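Local coordinates for protein aldo-keto reductase 1 (Coptotermes gestroi, PDB 5KET) that binds NADP and probably reduces carbonyl compounds as an oxidoreductase of the aldo-keto reductase family, at residues L197-Q202 against D309-R314; Q202-V207 against M273-V278. One frame throughout, in Å; residues are numbered along the deposited sequence.

Interaction 1 (L197-Q202 against D309-R314); sequences LNVYFQ and DSLDKR
Lys313 and Tyr200 run side by side and point the same way, with the lysine ammonium brought over one face of the phenol ring. NZ lies 4.2 Å from the centroid of the Tyr200 ring and 16° off its normal, which makes a cation-pi contact displaced somewhat toward the ring's rim. The bend in the last torsion of the lysine, chi4 52°, turns NZ over the ring. At the far end of the phenol, OH hydrogen-bonds to Asp250. Leu311 fills in beside the same ring, its CB 4.2 Å from Tyr200 CE1, while its CD1 lies alongside Val199 CG2. The backbones are joined where Lys313 N donates to Tyr200 O at 2.9 Å. Asp312 holds its carboxylate anti to the backbone N, chi1 179°, and OD1 takes two backbone donors: Arg314 N at 2.7 Å, which closes an Asx turn, and, weakly, Gln202 N at 3.3 Å. Phe201 presents its ring edge to Arg314 O. The type I turn from Asn198 to Phe201 is thus docked on the chain leaving helix 302-310. Chemically, one carboxylate oxygen serves its own chain firmly and the neighbouring backbone only weakly, and the aromatic face is likely to stabilise the positive charge of the lysine.

Interaction 2 (Q202-V207 against M273-V278); sequences QQRELV and MQRDIV
Arg275 reaches from the type I turn Met273-Asp276 to the start of helix 204-212, and its guanidinium lies flat against that of Arg204. Its CB points toward the helix and its CG carries the chain across; neither touches the other segment closely. At CD the contact begins, 3.6 Å from Arg204 NH1. A bend at chi3, -74°, then lays the planar end over its neighbour: NE sits 3.5 Å from Arg204 NH1, and CZ stacks on the opposing group, the two centres 3.6 Å apart and the planes 25° from parallel. NH1 comes over the centre of the Arg204 guanidinium. NH2 turns to the backbone, where Gln202 O meets the guanidinium edge near its plane, an approach modelled so close that its nature is doubtful. Val207 CG2 is 4.0 Å from Arg275 NH2. Ile277 CD1 lies over the opposite face of the Arg275 guanidinium, toward its rim, and also packs 3.8 Å from Val207 CG2. Arg204 arrives by its own route, curled at chi2 and chi3, and gives NH1 to a salt bridge with Asp309. A leucine in place of Arg275 has no flat group to lie on Arg204, whose guanidinium would probably be freer to turn, and a gap would probably open beside Val207. Two like charges face each other here, and the stack is probably tolerated because the Asp309 carboxylate offsets the charge of Arg204.

In the fold
Gln202 belongs to both contacts, whose centres lie about 10 Å apart, and interaction 2 is nested in the chain loop that interaction 1 closes. A salt bridge joins them, Asp309 OD1 to Arg204 NH1 at 3.2 Å, and Leu197 CD1 packs 3.7 Å from Ile277 CD1 and 3.7 Å from Val207 CG2. Together they hold the loop between strand 192-196 and helix 204-212 of the TIM barrel to the chain following helix 302-310 and to the turn before strand 278-279. The cofactor is near but not touched: the side chains of Val199 and Gln203 are about 11 Å and 10 Å from bound NADP, and that of Phe201 is about 8 Å from that of NADP-binding Asn173.

Interaction 1 (L197-Q202 against D309-R314)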
ATOM      1  N   LEU A 197      -3.501   6.374  -5.028  1.00 39.50           N
ATOM      2  CA  LEU A 197      -2.909   7.218  -6.059  1.00 41.78           C
ATOM      3  C   LEU A 197      -3.053   6.555  -7.422  1.00 47.15           C
ATOM      4  O   LEU A 197      -2.658   5.396  -7.595  1.00 54.78           O
ATOM      5  CB  LEU A 197      -1.432   7.500  -5.739  1.00 39.66           C
ATOM      6  CG  LEU A 197      -0.652   8.621  -6.436  1.00 39.59           C
ATOM      7  CD1 LEU A 197       0.610   8.958  -5.642  1.00 39.93           C
ATOM      8  CD2 LEU A 197      -0.277   8.267  -7.865  1.00 38.14           C
ATOM      9  N   ASN A 198      -3.586   7.307  -8.378  1.00 42.71           N
ATOM     10  CA  ASN A 198      -3.692   6.922  -9.783  1.00 44.40           C
ATOM     11  C   ASN A 198      -3.982   8.195 -10.577  1.00 43.65           C
ATOM     12  O   ASN A 198      -3.892   9.303 -10.044  1.00 47.96           O
ATOM     13  CB  ASN A 198      -4.758   5.842  -9.978  1.00 47.27           C
ATOM     14  CG  ASN A 198      -6.096   6.236  -9.404  1.00 49.97           C
ATOM     15  OD1 ASN A 198      -6.510   7.399  -9.491  1.00 50.94           O
ATOM     16  ND2 ASN A 198      -6.793   5.268  -8.818  1.00 52.15           N
ATOM     17  N   VAL A 199      -4.338   8.047 -11.856  1.00 40.30           N
ATOM     18  CA  VAL A 199      -4.537   9.253 -12.653  1.00 39.40           C
ATOM     19  C   VAL A 199      -5.814   9.988 -12.267  1.00 37.32           C
ATOM     20  O   VAL A 199      -5.952  11.172 -12.584  1.00 36.67           O
ATOM     21  CB  VAL A 199      -4.545   8.953 -14.166  1.00 37.33           C
ATOM     22  CG1 VAL A 199      -3.246   8.282 -14.587  1.00 41.57           C
ATOM     23  CG2 VAL A 199      -5.767   8.132 -14.541  1.00 32.50           C
ATOM     24  N   TYR A 200      -6.753   9.324 -11.594  1.00 37.35           N
ATOM     25  CA  TYR A 200      -7.936  10.012 -11.089  1.00 43.17           C
ATOM     26  C   TYR A 200      -7.715  10.648  -9.720  1.00 40.19           C
ATOM     27  O   TYR A 200      -8.545  11.456  -9.292  1.00 39.25           O
ATOM     28  CB  TYR A 200      -9.126   9.047 -11.017  1.00 46.55           C
ATOM     29  CG  TYR A 200      -9.723   8.716 -12.368  1.00 49.64           C
ATOM     30  CD1 TYR A 200      -9.369   9.447 -13.498  1.00 52.75           C
ATOM     31  CD2 TYR A 200     -10.647   7.682 -12.511  1.00 49.10           C
ATOM     32  CE1 TYR A 200      -9.914   9.153 -14.741  1.00 55.49           C
ATOM     33  CE2 TYR A 200     -11.199   7.386 -13.741  1.00 53.20           C
ATOM     34  CZ  TYR A 200     -10.825   8.121 -14.853  1.00 54.23           C
ATOM     35  OH  TYR A 200     -11.367   7.825 -16.077  1.00 53.62           O
ATOM     36  N   PHE A 201      -6.606  10.314  -9.044  1.00 36.09           N
ATOM     37  CA  PHE A 201      -6.271  10.711  -7.685  1.00 34.59           C
ATOM     38  C   PHE A 201      -4.741  10.772  -7.597  1.00 38.21           C
ATOM     39  O   PHE A 201      -4.076   9.972  -6.938  1.00 40.43           O
ATOM     40  CB  PHE A 201      -6.866   9.729  -6.675  1.00 37.92           C
ATOM     41  CG  PHE A 201      -6.922  10.248  -5.269  1.00 40.46           C
ATOM     42  CD1 PHE A 201      -7.578  11.432  -4.973  1.00 38.65           C
ATOM     43  CD2 PHE A 201      -6.334   9.538  -4.237  1.00 39.14           C
ATOM     44  CE1 PHE A 201      -7.628  11.900  -3.680  1.00 35.39           C
ATOM     45  CE2 PHE A 201      -6.384  10.000  -2.946  1.00 36.68           C
ATOM     46  CZ  PHE A 201      -7.028  11.186  -2.669  1.00 35.77           C
ATOM     47  N   GLN A 202      -4.150  11.750  -8.288  1.00 39.03           N
ATOM     48  CA  GLN A 202      -2.700  11.772  -8.468  1.00 40.14           C
ATOM     49  C   GLN A 202      -1.933  12.225  -7.228  1.00 42.99           C
ATOM     50  O   GLN A 202      -0.717  11.998  -7.160  1.00 48.21           O
ATOM     51  CB  GLN A 202      -2.338  12.668  -9.653  1.00 37.60           C
ATOM     52  CG  GLN A 202      -2.789  12.112 -10.980  1.00 39.89           C
ATOM     53  CD  GLN A 202      -2.693  13.109 -12.108  1.00 47.83           C
ATOM     54  OE1 GLN A 202      -3.441  13.031 -13.083  1.00 55.65           O
ATOM     55  NE2 GLN A 202      -1.780  14.058 -11.987  1.00 48.06           N
ATOM     56  N   ASP A 309      -2.392  14.226 -16.730  1.00 49.95           N
ATOM     57  CA  ASP A 309      -2.528  15.139 -15.605  1.00 50.77           C
ATOM     58  C   ASP A 309      -3.913  15.779 -15.576  1.00 47.33           C
ATOM     59  O   ASP A 309      -4.456  16.030 -14.493  1.00 44.00           O
ATOM     60  CB  ASP A 309      -1.433  16.209 -15.654  1.00 56.30           C
ATOM     61  CG  ASP A 309      -0.066  15.683 -15.221  1.00 58.07           C
ATOM     62  OD1 ASP A 309       0.003  14.588 -14.618  1.00 54.96           O
ATOM     63  OD2 ASP A 309       0.943  16.376 -15.478  1.00 60.07           O
ATOM     64  N   SER A 310      -4.506  16.037 -16.747  1.00 43.06           N
ATOM     65  CA  SER A 310      -5.837  16.634 -16.773  1.00 44.09           C
ATOM     66  C   SER A 310      -6.884  15.702 -16.184  1.00 43.45           C
ATOM     67  O   SER A 310      -7.918  16.164 -15.684  1.00 43.38           O
ATOM     68  CB  SER A 310      -6.221  17.024 -18.199  1.00 45.35           C
ATOM     69  OG  SER A 310      -5.554  18.207 -18.606  1.00 47.18           O
ATOM     70  N   LEU A 311      -6.635  14.396 -16.221  1.00 43.31           N
ATOM     71  CA  LEU A 311      -7.628  13.442 -15.756  1.00 45.14           C
ATOM     72  C   LEU A 311      -7.821  13.489 -14.251  1.00 46.98           C
ATOM     73  O   LEU A 311      -8.841  12.992 -13.758  1.00 54.34           O
ATOM     74  CB  LEU A 311      -7.219  12.037 -16.178  1.00 43.36           C
ATOM     75  CG  LEU A 311      -7.278  11.779 -17.682  1.00 43.97           C
ATOM     76  CD1 LEU A 311      -6.824  10.357 -17.941  1.00 47.56           C
ATOM     77  CD2 LEU A 311      -8.670  12.083 -18.215  1.00 37.99           C
ATOM     78  N   ASP A 312      -6.877  14.083 -13.523  1.00 45.46           N
ATOM     79  CA  ASP A 312      -6.882  14.047 -12.062  1.00 42.58           C
ATOM     80  C   ASP A 312      -8.131  14.712 -11.498  1.00 37.48           C
ATOM     81  O   ASP A 312      -8.492  15.826 -11.893  1.00 37.45           O
ATOM     82  CB  ASP A 312      -5.616  14.727 -11.532  1.00 44.93           C
ATOM     83  CG  ASP A 312      -5.540  14.765 -10.008  1.00 46.74           C
ATOM     84  OD1 ASP A 312      -6.284  14.014  -9.337  1.00 50.32           O
ATOM     85  OD2 ASP A 312      -4.707  15.546  -9.485  1.00 42.37           O
ATOM     86  N   LYS A 313      -8.800  14.012 -10.582  1.00 36.09           N
ATOM     87  CA  LYS A 313      -9.989  14.514  -9.910  1.00 40.53           C
ATOM     88  C   LYS A 313      -9.697  15.055  -8.515  1.00 43.61           C
ATOM     89  O   LYS A 313     -10.627  15.511  -7.841  1.00 49.25           O
ATOM     90  CB  LYS A 313     -11.048  13.410  -9.819  1.00 39.20           C
ATOM     91  CG  LYS A 313     -11.636  13.010 -11.167  1.00 45.03           C
ATOM     92  CD  LYS A 313     -12.555  11.802 -11.047  1.00 51.54           C
ATOM     93  CE  LYS A 313     -13.493  11.714 -12.246  1.00 55.89           C
ATOM     94  NZ  LYS A 313     -12.749  11.768 -13.533  1.00 59.56           N
ATOM     95  N   ARG A 314      -8.430  15.028  -8.085  1.00 40.44           N
ATOM     96  CA  ARG A 314      -8.005  15.415  -6.743  1.00 37.37           C
ATOM     97  C   ARG A 314      -8.958  14.902  -5.673  1.00 40.89           C
ATOM     98  O   ARG A 314      -9.419  13.763  -5.763  1.00 45.78           O
ATOM     99  CB  ARG A 314      -7.847  16.923  -6.653  1.00 30.12           C
ATOM    100  CG  ARG A 314      -7.296  17.522  -7.911  1.00 42.11           C
ATOM    101  CD  ARG A 314      -7.277  19.026  -7.827  1.00 47.35           C
ATOM    102  NE  ARG A 314      -8.613  19.594  -8.048  1.00 54.05           N
ATOM    103  CZ  ARG A 314      -9.198  19.716  -9.230  1.00 55.56           C
ATOM    104  NH1 ARG A 314      -8.580  19.307 -10.330  1.00 49.18           N
ATOM    105  NH2 ARG A 314     -10.402  20.235  -9.325  1.00 59.84           N
TER

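Interaction 2 (Q202-V207 against M273-V278)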
ATOM      1  N   GLN A 202      -4.150  11.750  -8.288  1.00 39.03           N
ATOM      2  CA  GLN A 202      -2.700  11.772  -8.468  1.00 40.14           C
ATOM      3  C   GLN A 202      -1.933  12.225  -7.228  1.00 42.99           C
ATOM      4  O   GLN A 202      -0.717  11.998  -7.160  1.00 48.21           O
ATOM      5  CB  GLN A 202      -2.338  12.668  -9.653  1.00 37.60           C
ATOM      6  CG  GLN A 202      -2.789  12.112 -10.980  1.00 39.89           C
ATOM      7  CD  GLN A 202      -2.693  13.109 -12.108  1.00 47.83           C
ATOM      8  OE1 GLN A 202      -3.441  13.031 -13.083  1.00 55.65           O
ATOM      9  NE2 GLN A 202      -1.780  14.058 -11.987  1.00 48.06           N
ATOM     10  N   GLN A 203      -2.599  12.858  -6.260  1.00 36.34           N
ATOM     11  CA  GLN A 203      -1.976  13.265  -5.002  1.00 33.52           C
ATOM     12  C   GLN A 203      -0.751  14.135  -5.259  1.00 35.35           C
ATOM     13  O   GLN A 203       0.283  13.990  -4.603  1.00 41.26           O
ATOM     14  CB  GLN A 203      -1.614  12.053  -4.129  1.00 30.79           C
ATOM     15  CG  GLN A 203      -2.802  11.213  -3.688  1.00 34.35           C
ATOM     16  CD  GLN A 203      -3.171  11.423  -2.230  1.00 38.18           C
ATOM     17  OE1 GLN A 203      -3.263  12.561  -1.756  1.00 35.56           O
ATOM     18  NE2 GLN A 203      -3.420  10.323  -1.515  1.00 40.95           N
ATOM     19  N   ARG A 204      -0.877  15.046  -6.231  1.00 36.22           N
ATOM     20  CA  ARG A 204       0.212  15.968  -6.547  1.00 39.38           C
ATOM     21  C   ARG A 204       0.783  16.598  -5.289  1.00 41.88           C
ATOM     22  O   ARG A 204       2.002  16.601  -5.075  1.00 42.24           O
ATOM     23  CB  ARG A 204      -0.274  17.070  -7.496  1.00 36.28           C
ATOM     24  CG  ARG A 204      -1.301  16.645  -8.495  1.00 34.12           C
ATOM     25  CD  ARG A 204      -0.697  15.705  -9.479  1.00 36.13           C
ATOM     26  NE  ARG A 204       0.664  16.081  -9.776  1.00 37.59           N
ATOM     27  CZ  ARG A 204       1.368  15.563 -10.763  1.00 39.09           C
ATOM     28  NH1 ARG A 204       0.839  14.645 -11.555  1.00 38.31           N
ATOM     29  NH2 ARG A 204       2.611  15.960 -10.957  1.00 44.48           N
ATOM     30  N   GLU A 205      -0.099  17.119  -4.434  1.00 43.63           N
ATOM     31  CA  GLU A 205       0.342  17.885  -3.275  1.00 44.56           C
ATOM     32  C   GLU A 205       1.047  17.000  -2.253  1.00 45.95           C
ATOM     33  O   GLU A 205       2.077  17.389  -1.692  1.00 47.38           O
ATOM     34  CB  GLU A 205      -0.850  18.592  -2.647  1.00 38.84           C
ATOM     35  CG  GLU A 205      -1.364  19.728  -3.484  1.00 40.82           C
ATOM     36  CD  GLU A 205      -2.479  20.491  -2.805  1.00 40.70           C
ATOM     37  OE1 GLU A 205      -3.457  19.852  -2.350  1.00 40.65           O
ATOM     38  OE2 GLU A 205      -2.358  21.730  -2.703  1.00 39.44           O
ATOM     39  N   LEU A 206       0.512  15.810  -1.997  1.00 42.45           N
ATOM     40  CA  LEU A 206       1.120  14.976  -0.976  1.00 39.15           C
ATOM     41  C   LEU A 206       2.433  14.369  -1.456  1.00 46.57           C
ATOM     42  O   LEU A 206       3.359  14.204  -0.656  1.00 51.58           O
ATOM     43  CB  LEU A 206       0.137  13.891  -0.543  1.00 35.07           C
ATOM     44  CG  LEU A 206       0.569  13.001   0.623  1.00 32.41           C
ATOM     45  CD1 LEU A 206       1.230  13.814   1.744  1.00 30.07           C
ATOM     46  CD2 LEU A 206      -0.631  12.224   1.155  1.00 30.43           C
ATOM     47  N   VAL A 207       2.546  14.047  -2.749  1.00 45.78           N
ATOM     48  CA  VAL A 207       3.812  13.525  -3.263  1.00 47.76           C
ATOM     49  C   VAL A 207       4.901  14.578  -3.128  1.00 55.52           C
ATOM     50  O   VAL A 207       5.987  14.316  -2.594  1.00 61.92           O
ATOM     51  CB  VAL A 207       3.667  13.062  -4.723  1.00 46.91           C
ATOM     52  CG1 VAL A 207       5.045  12.827  -5.330  1.00 44.97           C
ATOM     53  CG2 VAL A 207       2.833  11.799  -4.804  1.00 48.81           C
ATOM     54  N   MET A 273       4.804   5.834 -12.356  1.00 42.42           N
ATOM     55  CA  MET A 273       6.207   5.476 -12.184  1.00 44.28           C
ATOM     56  C   MET A 273       7.133   6.601 -12.624  1.00 47.02           C
ATOM     57  O   MET A 273       8.165   6.848 -11.993  1.00 52.68           O
ATOM     58  CB  MET A 273       6.527   4.205 -12.962  1.00 44.32           C
ATOM     59  CG  MET A 273       5.611   3.052 -12.662  1.00 45.93           C
ATOM     60  SD  MET A 273       5.509   1.980 -14.098  1.00 50.29           S
ATOM     61  CE  MET A 273       6.948   0.985 -13.852  1.00 46.76           C
ATOM     62  N   GLN A 274       6.786   7.296 -13.700  1.00 42.72           N
ATOM     63  CA  GLN A 274       7.688   8.348 -14.135  1.00 41.84           C
ATOM     64  C   GLN A 274       7.670   9.559 -13.222  1.00 43.62           C
ATOM     65  O   GLN A 274       8.424  10.506 -13.477  1.00 47.69           O
ATOM     66  CB  GLN A 274       7.363   8.773 -15.562  1.00 36.19           C
ATOM     67  CG  GLN A 274       7.740   7.751 -16.628  1.00 48.98           C
ATOM     68  CD  GLN A 274       7.174   8.129 -17.979  1.00 54.56           C
ATOM     69  OE1 GLN A 274       6.708   9.261 -18.149  1.00 52.58           O
ATOM     70  NE2 GLN A 274       7.239   7.207 -18.963  1.00 63.70           N
ATOM     71  N   ARG A 275       6.831   9.571 -12.187  1.00 46.87           N
ATOM     72  CA  ARG A 275       6.936  10.559 -11.123  1.00 50.57           C
ATOM     73  C   ARG A 275       7.782  10.043  -9.966  1.00 54.34           C
ATOM     74  O   ARG A 275       7.675  10.557  -8.844  1.00 56.21           O
ATOM     75  CB  ARG A 275       5.540  10.978 -10.637  1.00 46.40           C
ATOM     76  CG  ARG A 275       4.518  11.154 -11.751  1.00 43.54           C
ATOM     77  CD  ARG A 275       3.459  12.204 -11.430  1.00 47.59           C
ATOM     78  NE  ARG A 275       2.484  11.756 -10.444  1.00 49.00           N
ATOM     79  CZ  ARG A 275       2.242  12.369  -9.294  1.00 49.39           C
ATOM     80  NH1 ARG A 275       2.909  13.467  -8.964  1.00 55.26           N
ATOM     81  NH2 ARG A 275       1.330  11.885  -8.469  1.00 46.12           N
ATOM     82  N   ASP A 276       8.621   9.036 -10.231  1.00 54.68           N
ATOM     83  CA  ASP A 276       9.412   8.340  -9.214  1.00 52.68           C
ATOM     84  C   ASP A 276       8.522   7.773  -8.115  1.00 44.16           C
ATOM     85  O   ASP A 276       8.877   7.796  -6.937  1.00 42.22           O
ATOM     86  CB  ASP A 276      10.501   9.243  -8.630  1.00 59.00           C
ATOM     87  CG  ASP A 276      11.633   9.500  -9.620  1.00 70.85           C
ATOM     88  OD1 ASP A 276      11.717   8.761 -10.632  1.00 70.28           O
ATOM     89  OD2 ASP A 276      12.440  10.430  -9.388  1.00 77.78           O
ATOM     90  N   ILE A 277       7.367   7.243  -8.511  1.00 44.20           N
ATOM     91  CA  ILE A 277       6.365   6.710  -7.591  1.00 42.28           C
ATOM     92  C   ILE A 277       6.309   5.197  -7.752  1.00 47.54           C
ATOM     93  O   ILE A 277       6.060   4.694  -8.853  1.00 56.46           O
ATOM     94  CB  ILE A 277       4.982   7.325  -7.847  1.00 36.03           C
ATOM     95  CG1 ILE A 277       4.961   8.796  -7.439  1.00 31.05           C
ATOM     96  CG2 ILE A 277       3.905   6.517  -7.139  1.00 26.78           C
ATOM     97  CD1 ILE A 277       3.613   9.458  -7.667  1.00 30.24           C
ATOM     98  N   VAL A 278       6.542   4.475  -6.657  1.00 44.87           N
ATOM     99  CA  VAL A 278       6.363   3.028  -6.640  1.00 46.95           C
ATOM    100  C   VAL A 278       4.889   2.699  -6.861  1.00 39.88           C
ATOM    101  O   VAL A 278       4.002   3.428  -6.395  1.00 39.60           O
ATOM    102  CB  VAL A 278       6.866   2.470  -5.295  1.00 55.13           C
ATOM    103  CG1 VAL A 278       6.797   0.950  -5.260  1.00 56.55           C
ATOM    104  CG2 VAL A 278       8.286   2.971  -4.993  1.00 56.37           C
TER